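Local coordinates for fatty acid CoA ligase (PDB 6SQ8), which belongs to the ANL superfamily of AMP-binding enzymes, pairing a large AMP-binding region with a smaller C-terminal domain, at residues Gln227-Leu232 against Ala254-Leu259; Gly192-Leu197 against Leu214-Thr219; Gly170-Ser175 against Gly359-Pro364; Leu80-Ala85 against Pro199-Asp204; Ala100-Pro105 against Leu124-Thr129. One frame throughout, in Å; residues are numbered along the deposited sequence.

Contact 1: Gln227-Leu232 against Ala254-Leu259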
# COMPACT_ATOMS: atom_id res chain seq x y z
N GLN A 227 11.31 -1.74 12.63
CA GLN A 227 12.43 -1.09 13.30
C GLN A 227 13.66 -1.29 12.42
O GLN A 227 13.90 -2.39 11.94
CB GLN A 227 12.66 -1.63 14.72
CG GLN A 227 11.58 -1.23 15.71
CD GLN A 227 11.49 0.27 15.95
OE1 GLN A 227 12.50 0.97 15.96
NE2 GLN A 227 10.29 0.76 16.25
N PRO A 228 14.48 -0.24 12.17
CA PRO A 228 15.60 -0.39 11.24
C PRO A 228 16.58 -1.50 11.65
O PRO A 228 17.04 -2.25 10.80
CB PRO A 228 16.28 0.99 11.29
CG PRO A 228 15.20 1.92 11.82
CD PRO A 228 14.38 1.10 12.77
N ASP A 229 16.90 -1.57 12.95
CA ASP A 229 17.85 -2.54 13.51
C ASP A 229 17.34 -3.94 13.17
O ASP A 229 18.08 -4.77 12.65
CB ASP A 229 18.07 -2.36 15.03
CG ASP A 229 16.91 -1.69 15.78
OD1 ASP A 229 16.85 -0.44 15.75
OD2 ASP A 229 16.06 -2.42 16.37
N ALA A 230 16.05 -4.17 13.45
CA ALA A 230 15.41 -5.49 13.34
C ALA A 230 15.39 -5.96 11.88
O ALA A 230 15.66 -7.12 11.63
CB ALA A 230 14.02 -5.43 13.91
N VAL A 231 15.05 -5.05 10.96
CA VAL A 231 14.98 -5.33 9.53
C VAL A 231 16.37 -5.69 9.01
O VAL A 231 16.54 -6.66 8.30
CB VAL A 231 14.38 -4.15 8.75
CG1 VAL A 231 14.60 -4.28 7.26
CG2 VAL A 231 12.90 -3.99 9.06
N LEU A 232 17.36 -4.90 9.40
CA LEU A 232 18.76 -5.17 9.07
C LEU A 232 19.15 -6.57 9.53
O LEU A 232 19.70 -7.35 8.75
CB LEU A 232 19.65 -4.12 9.75
CG LEU A 232 20.42 -3.16 8.85
CD1 LEU A 232 19.84 -3.06 7.45
CD2 LEU A 232 20.50 -1.79 9.50
N ALA A 254 18.19 3.12 5.25
CA ALA A 254 19.34 3.53 4.45
C ALA A 254 20.31 4.42 5.24
O ALA A 254 21.52 4.38 5.04
CB ALA A 254 18.86 4.22 3.20
N GLU A 255 19.77 5.25 6.14
CA GLU A 255 20.54 6.26 6.87
C GLU A 255 21.03 5.69 8.22
O GLU A 255 21.81 6.31 8.89
CB GLU A 255 19.68 7.53 7.03
CG GLU A 255 19.51 8.30 5.72
CD GLU A 255 18.35 9.30 5.64
OE1 GLU A 255 17.75 9.60 6.73
OE2 GLU A 255 18.04 9.79 4.51
N HIS A 256 20.62 4.48 8.59
CA HIS A 256 20.99 3.89 9.87
C HIS A 256 22.49 3.63 9.93
O HIS A 256 23.07 3.15 8.96
CB HIS A 256 20.20 2.61 10.11
CG HIS A 256 20.31 2.09 11.50
ND1 HIS A 256 19.46 2.50 12.51
CD2 HIS A 256 21.14 1.17 12.03
CE1 HIS A 256 19.76 1.85 13.62
NE2 HIS A 256 20.79 1.01 13.34
N PRO A 257 23.13 3.91 11.09
CA PRO A 257 24.58 3.74 11.25
C PRO A 257 25.12 2.31 11.05
O PRO A 257 26.28 2.14 10.62
CB PRO A 257 24.83 4.13 12.71
CG PRO A 257 23.67 5.02 13.08
CD PRO A 257 22.51 4.45 12.30
N ALA A 258 24.30 1.31 11.38
CA ALA A 258 24.70 -0.09 11.30
C ALA A 258 24.68 -0.61 9.85
O ALA A 258 25.11 -1.73 9.64
CB ALA A 258 23.81 -0.93 12.18
N LEU A 259 24.16 0.15 8.88
CA LEU A 259 23.94 -0.39 7.54
C LEU A 259 25.24 -0.95 6.96
O LEU A 259 25.26 -2.08 6.49
CB LEU A 259 23.33 0.66 6.61
CG LEU A 259 23.12 0.19 5.16
CD1 LEU A 259 21.85 -0.63 5.00
CD2 LEU A 259 23.07 1.37 4.21

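Contact 2: Gly192-Leu197 against Leu214-Thr219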
# COMPACT_ATOMS: atom_id res chain seq x y z
N GLY A 192 10.91 -16.48 -8.50
CA GLY A 192 11.19 -16.97 -7.17
C GLY A 192 11.95 -18.29 -7.22
O GLY A 192 12.30 -18.74 -8.29
N PRO A 193 12.18 -18.91 -6.07
CA PRO A 193 11.68 -18.46 -4.79
C PRO A 193 12.34 -17.18 -4.22
O PRO A 193 13.51 -16.95 -4.40
CB PRO A 193 11.98 -19.68 -3.90
CG PRO A 193 13.34 -20.16 -4.44
CD PRO A 193 13.36 -19.76 -5.90
N TRP A 194 11.51 -16.37 -3.55
CA TRP A 194 11.87 -15.21 -2.79
C TRP A 194 11.89 -15.57 -1.30
O TRP A 194 11.08 -16.37 -0.85
CB TRP A 194 10.82 -14.11 -3.01
CG TRP A 194 10.44 -13.84 -4.43
CD1 TRP A 194 11.25 -13.87 -5.53
CD2 TRP A 194 9.16 -13.41 -4.90
NE1 TRP A 194 10.56 -13.50 -6.66
CE2 TRP A 194 9.27 -13.22 -6.30
CE3 TRP A 194 7.92 -13.21 -4.29
CZ2 TRP A 194 8.18 -12.85 -7.08
CZ3 TRP A 194 6.84 -12.83 -5.07
CH2 TRP A 194 6.97 -12.66 -6.45
N ARG A 195 12.81 -14.97 -0.54
CA ARG A 195 12.69 -14.87 0.91
C ARG A 195 12.26 -13.43 1.19
O ARG A 195 13.09 -12.51 1.20
CB ARG A 195 13.99 -15.27 1.60
CG ARG A 195 14.12 -16.75 1.91
CD ARG A 195 14.60 -17.68 0.80
NE ARG A 195 15.92 -17.46 0.21
CZ ARG A 195 16.98 -16.92 0.83
NH1 ARG A 195 16.91 -16.69 2.13
NH2 ARG A 195 18.07 -16.59 0.15
N PHE A 196 10.95 -13.24 1.36
CA PHE A 196 10.33 -11.93 1.29
C PHE A 196 9.95 -11.47 2.70
O PHE A 196 9.08 -12.05 3.35
CB PHE A 196 9.10 -11.96 0.38
CG PHE A 196 8.73 -10.65 -0.24
CD1 PHE A 196 8.48 -9.53 0.53
CD2 PHE A 196 8.57 -10.54 -1.61
CE1 PHE A 196 8.12 -8.32 -0.05
CE2 PHE A 196 8.21 -9.33 -2.20
CZ PHE A 196 7.97 -8.23 -1.41
N LEU A 197 10.61 -10.39 3.14
CA LEU A 197 10.43 -9.79 4.45
C LEU A 197 9.22 -8.86 4.38
O LEU A 197 9.18 -7.93 3.57
CB LEU A 197 11.70 -9.00 4.78
CG LEU A 197 12.16 -9.00 6.24
CD1 LEU A 197 12.90 -7.70 6.60
CD2 LEU A 197 11.01 -9.21 7.20
N LEU A 214 4.11 -17.03 -1.52
CA LEU A 214 3.79 -18.45 -1.38
C LEU A 214 3.60 -19.08 -2.76
O LEU A 214 4.15 -20.14 -3.03
CB LEU A 214 2.55 -18.61 -0.51
CG LEU A 214 2.74 -18.35 0.99
CD1 LEU A 214 1.41 -18.38 1.72
CD2 LEU A 214 3.68 -19.36 1.60
N ALA A 215 2.85 -18.40 -3.63
CA ALA A 215 2.42 -18.94 -4.91
C ALA A 215 3.60 -19.22 -5.82
O ALA A 215 3.50 -20.06 -6.72
CB ALA A 215 1.46 -17.97 -5.56
N THR A 216 4.70 -18.50 -5.61
CA THR A 216 5.89 -18.58 -6.46
C THR A 216 6.94 -19.49 -5.82
O THR A 216 8.07 -19.57 -6.30
CB THR A 216 6.48 -17.20 -6.74
OG1 THR A 216 6.70 -16.48 -5.51
CG2 THR A 216 5.63 -16.38 -7.68
N GLY A 217 6.58 -20.14 -4.71
CA GLY A 217 7.38 -21.20 -4.13
C GLY A 217 8.36 -20.71 -3.09
O GLY A 217 9.25 -21.45 -2.67
N GLY A 218 8.16 -19.47 -2.63
CA GLY A 218 9.08 -18.82 -1.71
C GLY A 218 8.67 -18.95 -0.26
O GLY A 218 7.73 -19.67 0.07
N THR A 219 9.41 -18.23 0.58
CA THR A 219 9.22 -18.18 2.02
C THR A 219 8.90 -16.75 2.45
O THR A 219 9.65 -15.83 2.15
CB THR A 219 10.49 -18.65 2.73
OG1 THR A 219 10.85 -19.91 2.17
CG2 THR A 219 10.32 -18.74 4.22

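Contact 3: Gly170-Ser175 against Gly359-Pro364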
# COMPACT_ATOMS: atom_id res chain seq x y z
N GLY A 170 -15.90 0.27 0.01
CA GLY A 170 -15.26 -1.04 0.00
C GLY A 170 -14.82 -1.44 -1.40
O GLY A 170 -15.65 -1.71 -2.25
N VAL A 171 -13.51 -1.47 -1.62
CA VAL A 171 -12.95 -1.88 -2.90
C VAL A 171 -13.03 -3.40 -3.01
O VAL A 171 -12.41 -4.09 -2.24
CB VAL A 171 -11.49 -1.41 -3.06
CG1 VAL A 171 -10.81 -2.11 -4.22
CG2 VAL A 171 -11.38 0.10 -3.19
N ALA A 172 -13.78 -3.89 -4.01
CA ALA A 172 -13.91 -5.32 -4.27
C ALA A 172 -12.95 -5.74 -5.38
O ALA A 172 -13.04 -5.22 -6.49
CB ALA A 172 -15.33 -5.64 -4.66
N HIS A 173 -12.07 -6.68 -5.06
CA HIS A 173 -11.12 -7.23 -6.02
C HIS A 173 -11.48 -8.68 -6.35
O HIS A 173 -11.71 -9.52 -5.45
CB HIS A 173 -9.69 -7.13 -5.49
CG HIS A 173 -8.98 -5.90 -5.94
ND1 HIS A 173 -8.72 -4.84 -5.08
CD2 HIS A 173 -8.55 -5.53 -7.16
CE1 HIS A 173 -8.12 -3.88 -5.76
NE2 HIS A 173 -8.01 -4.28 -7.05
N SER A 174 -11.49 -8.99 -7.65
CA SER A 174 -11.85 -10.30 -8.13
C SER A 174 -10.71 -11.28 -7.85
O SER A 174 -9.56 -10.89 -7.67
CB SER A 174 -12.17 -10.25 -9.60
OG SER A 174 -10.99 -10.35 -10.40
N SER A 175 -11.06 -12.57 -7.83
CA SER A 175 -10.07 -13.63 -7.76
C SER A 175 -9.14 -13.56 -8.98
O SER A 175 -7.97 -13.93 -8.88
CB SER A 175 -10.72 -14.98 -7.62
OG SER A 175 -11.37 -15.10 -6.37
N GLY A 359 -15.27 -3.03 -8.54
CA GLY A 359 -16.06 -1.88 -8.19
C GLY A 359 -16.14 -1.74 -6.68
O GLY A 359 -15.65 -2.61 -5.93
N TYR A 360 -16.75 -0.64 -6.24
CA TYR A 360 -17.02 -0.49 -4.84
C TYR A 360 -18.18 -1.44 -4.49
O TYR A 360 -19.22 -1.46 -5.17
CB TYR A 360 -17.30 0.97 -4.47
CG TYR A 360 -16.17 1.93 -4.76
CD1 TYR A 360 -14.94 1.82 -4.14
CD2 TYR A 360 -16.34 2.97 -5.65
CE1 TYR A 360 -13.90 2.70 -4.42
CE2 TYR A 360 -15.33 3.87 -5.93
CZ TYR A 360 -14.10 3.74 -5.31
OH TYR A 360 -13.12 4.64 -5.60
N TRP A 361 -17.97 -2.24 -3.44
CA TRP A 361 -18.89 -3.25 -2.97
C TRP A 361 -20.27 -2.62 -2.69
O TRP A 361 -20.38 -1.72 -1.86
CB TRP A 361 -18.32 -3.93 -1.73
CG TRP A 361 -19.24 -4.93 -1.11
CD1 TRP A 361 -20.04 -4.74 -0.01
CD2 TRP A 361 -19.46 -6.27 -1.55
NE1 TRP A 361 -20.75 -5.88 0.24
CE2 TRP A 361 -20.41 -6.84 -0.68
CE3 TRP A 361 -18.93 -7.06 -2.56
CZ2 TRP A 361 -20.83 -8.17 -0.79
CZ3 TRP A 361 -19.36 -8.37 -2.69
CH2 TRP A 361 -20.29 -8.92 -1.81
N ARG A 362 -21.29 -3.12 -3.42
CA ARG A 362 -22.69 -2.76 -3.24
C ARG A 362 -22.86 -1.23 -3.32
O ARG A 362 -23.63 -0.65 -2.54
CB ARG A 362 -23.20 -3.34 -1.92
N ASP A 363 -22.14 -0.58 -4.24
CA ASP A 363 -22.23 0.88 -4.43
C ASP A 363 -21.93 1.22 -5.89
O ASP A 363 -20.86 1.74 -6.19
CB ASP A 363 -21.32 1.63 -3.46
CG ASP A 363 -21.49 3.15 -3.48
OD1 ASP A 363 -22.24 3.64 -4.34
OD2 ASP A 363 -20.86 3.83 -2.63
N PRO A 364 -22.87 0.97 -6.83
CA PRO A 364 -22.65 1.27 -8.25
C PRO A 364 -22.65 2.77 -8.57
O PRO A 364 -22.02 3.17 -9.55
CB PRO A 364 -23.83 0.60 -8.96
CG PRO A 364 -24.41 -0.34 -7.93
CD PRO A 364 -24.18 0.35 -6.60

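Contact 4: Leu80-Ala85 against Pro199-Asp204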
# COMPACT_ATOMS: atom_id res chain seq x y z
N LEU A 80 -9.18 -6.21 8.67
CA LEU A 80 -9.35 -5.07 9.54
C LEU A 80 -7.98 -4.50 9.93
O LEU A 80 -7.21 -5.12 10.65
CB LEU A 80 -10.14 -5.50 10.77
CG LEU A 80 -11.58 -5.91 10.48
CD1 LEU A 80 -12.22 -6.53 11.71
CD2 LEU A 80 -12.38 -4.71 10.01
N ARG A 81 -7.73 -3.30 9.42
CA ARG A 81 -6.47 -2.57 9.51
C ARG A 81 -6.16 -2.29 10.98
O ARG A 81 -7.02 -1.80 11.71
CB ARG A 81 -6.63 -1.28 8.71
CG ARG A 81 -5.37 -0.70 8.11
CD ARG A 81 -5.74 0.25 6.99
NE ARG A 81 -6.44 -0.47 5.93
CZ ARG A 81 -7.34 0.05 5.12
NH1 ARG A 81 -7.72 1.31 5.28
NH2 ARG A 81 -7.87 -0.69 4.16
N PRO A 82 -4.93 -2.58 11.48
CA PRO A 82 -4.57 -2.26 12.86
C PRO A 82 -4.52 -0.76 13.21
O PRO A 82 -4.86 -0.39 14.34
CB PRO A 82 -3.19 -2.90 13.03
CG PRO A 82 -2.64 -2.98 11.63
CD PRO A 82 -3.84 -3.24 10.75
N THR A 83 -4.13 0.08 12.25
CA THR A 83 -4.04 1.55 12.47
C THR A 83 -5.42 2.22 12.48
O THR A 83 -5.53 3.37 12.90
CB THR A 83 -3.16 2.24 11.41
OG1 THR A 83 -3.60 1.77 10.13
CG2 THR A 83 -1.68 1.96 11.58
N ALA A 84 -6.45 1.54 11.98
CA ALA A 84 -7.77 2.15 11.83
C ALA A 84 -8.46 2.27 13.20
O ALA A 84 -8.22 1.47 14.11
CB ALA A 84 -8.61 1.36 10.87
N ALA A 85 -9.30 3.30 13.32
CA ALA A 85 -10.10 3.56 14.50
C ALA A 85 -11.20 2.50 14.61
O ALA A 85 -11.58 1.89 13.61
CB ALA A 85 -10.70 4.94 14.43
N PRO A 199 7.19 -6.47 6.80
CA PRO A 199 6.88 -5.73 8.01
C PRO A 199 5.65 -4.81 7.91
O PRO A 199 5.35 -4.12 8.86
CB PRO A 199 8.16 -4.90 8.14
CG PRO A 199 8.47 -4.51 6.72
CD PRO A 199 8.02 -5.68 5.87
N ILE A 200 5.00 -4.78 6.75
CA ILE A 200 3.76 -4.04 6.62
C ILE A 200 2.61 -4.95 7.03
O ILE A 200 2.75 -6.16 6.97
CB ILE A 200 3.57 -3.46 5.20
CG1 ILE A 200 3.44 -4.56 4.14
CG2 ILE A 200 4.69 -2.50 4.87
CD1 ILE A 200 3.36 -4.03 2.72
N PRO A 201 1.44 -4.42 7.45
CA PRO A 201 0.38 -5.25 7.99
C PRO A 201 -0.15 -6.26 6.96
O PRO A 201 -0.33 -5.91 5.79
CB PRO A 201 -0.73 -4.24 8.33
CG PRO A 201 -0.02 -2.92 8.47
CD PRO A 201 1.09 -2.99 7.44
N LEU A 202 -0.41 -7.50 7.42
CA LEU A 202 -0.97 -8.57 6.61
C LEU A 202 -2.42 -8.28 6.21
O LEU A 202 -2.97 -8.99 5.36
CB LEU A 202 -0.88 -9.88 7.39
CG LEU A 202 0.50 -10.54 7.44
CD1 LEU A 202 0.45 -11.86 8.23
CD2 LEU A 202 1.06 -10.77 6.03
N SER A 203 -3.05 -7.28 6.83
CA SER A 203 -4.43 -6.94 6.55
C SER A 203 -4.62 -6.32 5.15
O SER A 203 -5.73 -6.36 4.62
CB SER A 203 -4.97 -6.02 7.60
OG SER A 203 -4.20 -4.83 7.66
N ASP A 204 -3.56 -5.74 4.55
CA ASP A 204 -3.66 -5.08 3.22
C ASP A 204 -2.56 -5.59 2.29
O ASP A 204 -2.43 -6.79 2.13
CB ASP A 204 -3.72 -3.56 3.39
CG ASP A 204 -4.93 -3.13 4.20
OD1 ASP A 204 -6.03 -3.11 3.64
OD2 ASP A 204 -4.75 -2.84 5.40

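Contact 5: Ala100-Pro105 against Leu124-Thr129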
# COMPACT_ATOMS: atom_id res chain seq x y z
N ALA A 100 -18.98 -13.32 9.66
CA ALA A 100 -18.13 -13.77 10.74
C ALA A 100 -17.10 -12.68 11.06
O ALA A 100 -16.75 -11.88 10.21
CB ALA A 100 -17.45 -15.06 10.35
N LEU A 101 -16.65 -12.69 12.32
CA LEU A 101 -15.45 -11.98 12.74
C LEU A 101 -14.48 -13.00 13.34
O LEU A 101 -14.78 -13.59 14.33
CB LEU A 101 -15.82 -10.92 13.78
CG LEU A 101 -14.63 -10.26 14.47
CD1 LEU A 101 -13.93 -9.28 13.53
CD2 LEU A 101 -15.07 -9.56 15.75
N VAL A 102 -13.35 -13.23 12.68
CA VAL A 102 -12.28 -14.06 13.19
C VAL A 102 -11.21 -13.13 13.74
O VAL A 102 -10.83 -12.19 13.06
CB VAL A 102 -11.72 -14.99 12.11
CG1 VAL A 102 -10.62 -15.89 12.66
CG2 VAL A 102 -12.81 -15.82 11.46
N PHE A 103 -10.76 -13.38 14.98
CA PHE A 103 -9.76 -12.52 15.60
C PHE A 103 -8.75 -13.36 16.38
O PHE A 103 -8.98 -14.52 16.66
CB PHE A 103 -10.43 -11.46 16.48
CG PHE A 103 -11.05 -11.99 17.75
CD1 PHE A 103 -12.34 -12.48 17.76
CD2 PHE A 103 -10.34 -11.98 18.94
CE1 PHE A 103 -12.90 -12.98 18.92
CE2 PHE A 103 -10.91 -12.48 20.10
CZ PHE A 103 -12.19 -12.98 20.08
N GLU A 104 -7.61 -12.73 16.68
CA GLU A 104 -6.52 -13.37 17.44
C GLU A 104 -6.63 -12.93 18.91
O GLU A 104 -7.09 -11.83 19.19
CB GLU A 104 -5.16 -13.01 16.86
CG GLU A 104 -4.82 -13.74 15.58
CD GLU A 104 -3.43 -13.42 15.02
OE1 GLU A 104 -2.97 -12.26 15.17
OE2 GLU A 104 -2.82 -14.35 14.44
N PRO A 105 -6.19 -13.78 19.88
CA PRO A 105 -6.22 -13.42 21.30
C PRO A 105 -5.63 -12.04 21.59
O PRO A 105 -6.26 -11.26 22.29
CB PRO A 105 -5.35 -14.50 21.95
CG PRO A 105 -5.53 -15.71 21.05
CD PRO A 105 -5.66 -15.13 19.66
N LEU A 124 -15.46 -16.06 15.90
CA LEU A 124 -14.45 -17.11 16.02
C LEU A 124 -13.08 -16.51 16.36
O LEU A 124 -12.82 -15.32 16.11
CB LEU A 124 -14.38 -17.87 14.70
CG LEU A 124 -15.72 -18.38 14.17
CD1 LEU A 124 -15.58 -18.93 12.77
CD2 LEU A 124 -16.29 -19.46 15.08
N SER A 125 -12.20 -17.32 16.95
CA SER A 125 -10.91 -16.84 17.42
C SER A 125 -9.83 -17.87 17.10
O SER A 125 -10.06 -19.07 17.15
CB SER A 125 -10.95 -16.50 18.88
OG SER A 125 -10.94 -17.68 19.67
N LEU A 126 -8.63 -17.37 16.79
CA LEU A 126 -7.47 -18.19 16.53
C LEU A 126 -6.79 -18.50 17.86
O LEU A 126 -5.82 -17.84 18.25
CB LEU A 126 -6.54 -17.44 15.58
CG LEU A 126 -6.61 -17.83 14.10
CD1 LEU A 126 -8.04 -18.00 13.63
CD2 LEU A 126 -5.87 -16.79 13.26
N GLY A 127 -7.33 -19.50 18.56
CA GLY A 127 -6.86 -19.89 19.88
C GLY A 127 -7.87 -19.53 20.96
O GLY A 127 -8.79 -18.76 20.69
N PRO A 128 -7.72 -20.05 22.20
CA PRO A 128 -8.74 -19.90 23.24
C PRO A 128 -8.97 -18.43 23.61
O PRO A 128 -8.00 -17.68 23.73
CB PRO A 128 -8.16 -20.64 24.45
CG PRO A 128 -7.12 -21.57 23.86
CD PRO A 128 -6.56 -20.82 22.67
N THR A 129 -10.24 -18.05 23.77
CA THR A 129 -10.58 -16.68 24.08
C THR A 129 -11.99 -16.61 24.70
O THR A 129 -12.81 -17.52 24.54
CB THR A 129 -10.43 -15.80 22.83
OG1 THR A 129 -9.98 -14.51 23.23
CG2 THR A 129 -11.70 -15.70 22.03

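Contact 1: Gln227-Leu232 against Ala254-Leu259
A helix start packs here against a helix exit: Pro228 and Leu232, on the first turn of helix 228-237, meet His256, Ala258 and Leu259 of the type I beta turn that follows helix 247-255. No hydrogen bond crosses between the segments, and the join is one of shape. Proline suits the first turn of a helix, where no backbone N-H is needed, and its CB rests 3.7 Å from His256 ND1. The imidazole reaches across because its CG stands anti to the backbone N (chi1 -168°), which carries the ring off the turn and into the notch between Pro228 and Leu232, one helical turn apart. Leu232 CD2 approaches the other side of the ring's outline, 3.9 Å from His256 CD2, and touches Ala258 CB as well. Pro257 CD lies over one face of the imidazole, toward the rim, while Ala258 CB lies at the ring edge, in plane, so the turn itself helps hold the ring. Pro257 fits the second turn position, whose backbone angles proline prefers, and the turn is closed by Leu259 N bonding to His256 O at 3.2 Å. Asp229 OD1 lies 4.8 Å from His256 NE2, too far to bond, although its charge might favour a protonated imidazole. Behind the turn, Leu259 also packs on Arg288 and Met289 of helix 279-289, and Leu232 on Leu253. The two leucines meet through one branch each, their side chains at about a right angle, with Leu232 CD1 4.0 Å from Leu259 CD1.

Contact 2: Gly192-Leu197 against Leu214-Thr219
Two backbone hydrogen bonds join Trp194 and Phe196 to Thr219, giving the parallel pairing in which Arg195 stands beside Thr219. Thr219 N donates to Trp194 O at 2.9 Å, and Phe196 N returns a bond to Thr219 O at 3.0 Å. A CA-H...O contact from Arg195 to Thr219 O lies between them. Arg195 CG and Thr219 CB touch on the same face of the sheet, where Thr219 OG1 is bonded to Val17 O.

Packing against an aromatic face is the second element. Thr216 OG1 sits 3.6 Å above the indole plane of Trp194, offset toward the rim of the six-membered ring; it is placed there by a chi1 of 52°, between the backbone N and the carbonyl carbon. This hydroxyl is hydrogen-bonded to Cys212 O and Thr213 O, so its polar partners lie in the last turn of helix 205-215, while Trp194 NE1 bonds to Gly190 O.

The turn itself makes the third. Gly217, with phi 91°, is the C-prime residue of a Schellman motif that ends helix 205-215. At Gly218 a side chain would point at Trp194 O, so glycine lets the two backbones come together. Pro193, after a cis peptide bond, sets CB 3.5 Å from Gly217 O.

The whole forms one step of a beta-alpha-beta crossover: strand 195-198, helix 205-215, then strand 219-222 alongside the first. Trp194 is wedged between helix 205-215 and Ala185 of helix 175-189, while strand 242-245 pairs with strand 195-198 on its other edge and brings His242 against Trp194 and Phe196.

Contact 3: Gly170-Ser175 against Gly359-Pro364
Val171 and Tyr360 are paired and leave the same face of the sheet, and their first torsions then bring a methyl and a ring together: Val171 CG2 is anti to the carbonyl carbon, beside the backbone N (chi1 166°), and the tyrosine ring is likewise anti to its own carbonyl carbon (chi1 -60°). Val171 CG2 thus lies 3.8 Å from Tyr360 CE1, the two groups meeting at a slant. Beneath them the backbones pair antiparallel, Val171 with Tyr360 as a non-hydrogen-bonded pair and Ala172 with Gly359 as a hydrogen-bonded one. Trp361 N donates to Gly170 O at 2.7 Å, and Ala172 N to Gly359 O at 3.0 Å.

Gly359 and Tyr360 lie on one edge strand of a three-stranded antiparallel sheet, with strand 170-174 in the middle and 155-160 beyond. The Ser/Thr/Gly-rich connection between those two, partly unmodelled, corresponds in sequence to the phosphate-binding loop of the ANL superfamily, and the Val171 side chain stands about 7 Å from bound AMP. Small residues suit the other face: Ala172 CB meets the edge of the Trp361 indole, 4.4 Å from CE3. Gly359 has a phi of 153°, readily adopted by glycine. At the far end of the tyrosine, OH is bonded to Glu301 OE2.

Contact 4: Leu80-Ala85 against Pro199-Asp204
Arg81 grips Asp204 side-on with two nitrogens, a salt bridge in which NE reaches OD2 at 3.0 Å and NH2 reaches OD1 at 3.1 Å. The flat groups are not coplanar: guanidinium and carboxylate are turned 56° apart, and each nitrogen meets its oxygen from above the carboxylate plane. A bend at chi3 (-62°) of an otherwise extended arginine chain swings the guanidinium across the acid.

Ser203 OG donates to the same OD2 at 3.1 Å from the opposite face, so this oxygen of the carboxylate is held between two donors, which should restrain its rotation. Beside it Pro82 CD rests 3.5 Å from Ser203 OG, and Pro82 CG is 4.0 Å from Pro201 CB, two rigid rings meeting at about a right angle in loops without regular structure.

Farther out, Arg81 NH2 also bonds to Phe160 O, and Asn59 binds both Ile200 O and Leu202 N, fixing the second loop. Each loop leaves the C-terminal end of a parallel strand, 76-79 or 195-198, and enters a helix, the usual place for a binding site in alpha/beta folds; AMP lies about 7 Å from the Arg81 side chain.

Contact 5: Ala100-Pro105 against Leu124-Thr129
Strands 98-103 and 122-125 run parallel, Val102 beside Leu124 and Phe103 beside Ser125, tied by three backbone bonds: Leu124 N to Leu101 O, Phe103 N to Leu124 O, and Leu126 N to Phe103 O at 2.9 Å. CA-H...O contacts from Val102 and Ser125 fill in between.

Val102 and Leu124 share one face, and Leu126, just past the strand, joins them. Val102 CG2 touches Leu124 CB at 4.1 Å, while its other methyl, CG1, turns to Leu126 CD1. These three side chains pack on Leu42 and Leu38 of helix 28-44, and aliphatic groups suit this buried layer between sheet and helix.

The opposite face is carried by Phe103. Its ring stands between the backbone N and the carbonyl carbon (chi1 71°), which folds it over the neighbouring strand. Ser125 CB lies 4.1 Å from the ring centroid, 17° off the normal, a CH-pi contact over the face. A small residue fits under the ring, and Ser125 OG turns aside to donate to Gly127 O. The Thr129 side chain points against that of Phe103, its CG2 meeting CZ obliquely.

Beyond the strands the two segments stay together. Leu126 is the centre of an inverse gamma turn; its CD2 lies 4.0 Å from Glu104 CG, and the Glu104 carboxylate is bonded to Thr60 OG1 and Ala58 N. Gly127, with phi 110°, takes a conformation that glycine readily allows.

Phe103 also touches Glu108 and Ala111 of helix 108-117, the connection between the two strands. With helix 28-44 on one face and helix 108-117 on the other, this is a beta-alpha-beta crossover within a five-stranded parallel sheet, the layered alpha/beta plan of the superfamily's large region.

All five contacts belong to the large AMP-binding region. Contact 5 joins two neighbouring strands of the five-stranded parallel sheet, and contact 2 two strands of another sheet region, followed by helix 228-237 of contact 1; contacts 1 and 2 touch through Val231 and Leu197. Along the chain contact 5 closes before contact 2 opens, and contact 2 before contact 1, while contact 4 crosses contacts 2 and 3. Contact 4 bridges the two sheet regions, touching contact 5 where Leu80 meets Leu101, their centres about 17 Å apart. Contact 3 spans the longest stretch, enclosing contacts 1 and 2. Contacts 3 and 4 come nearest the bound ligands, whereas contacts 1 and 5 are structural packing farther away.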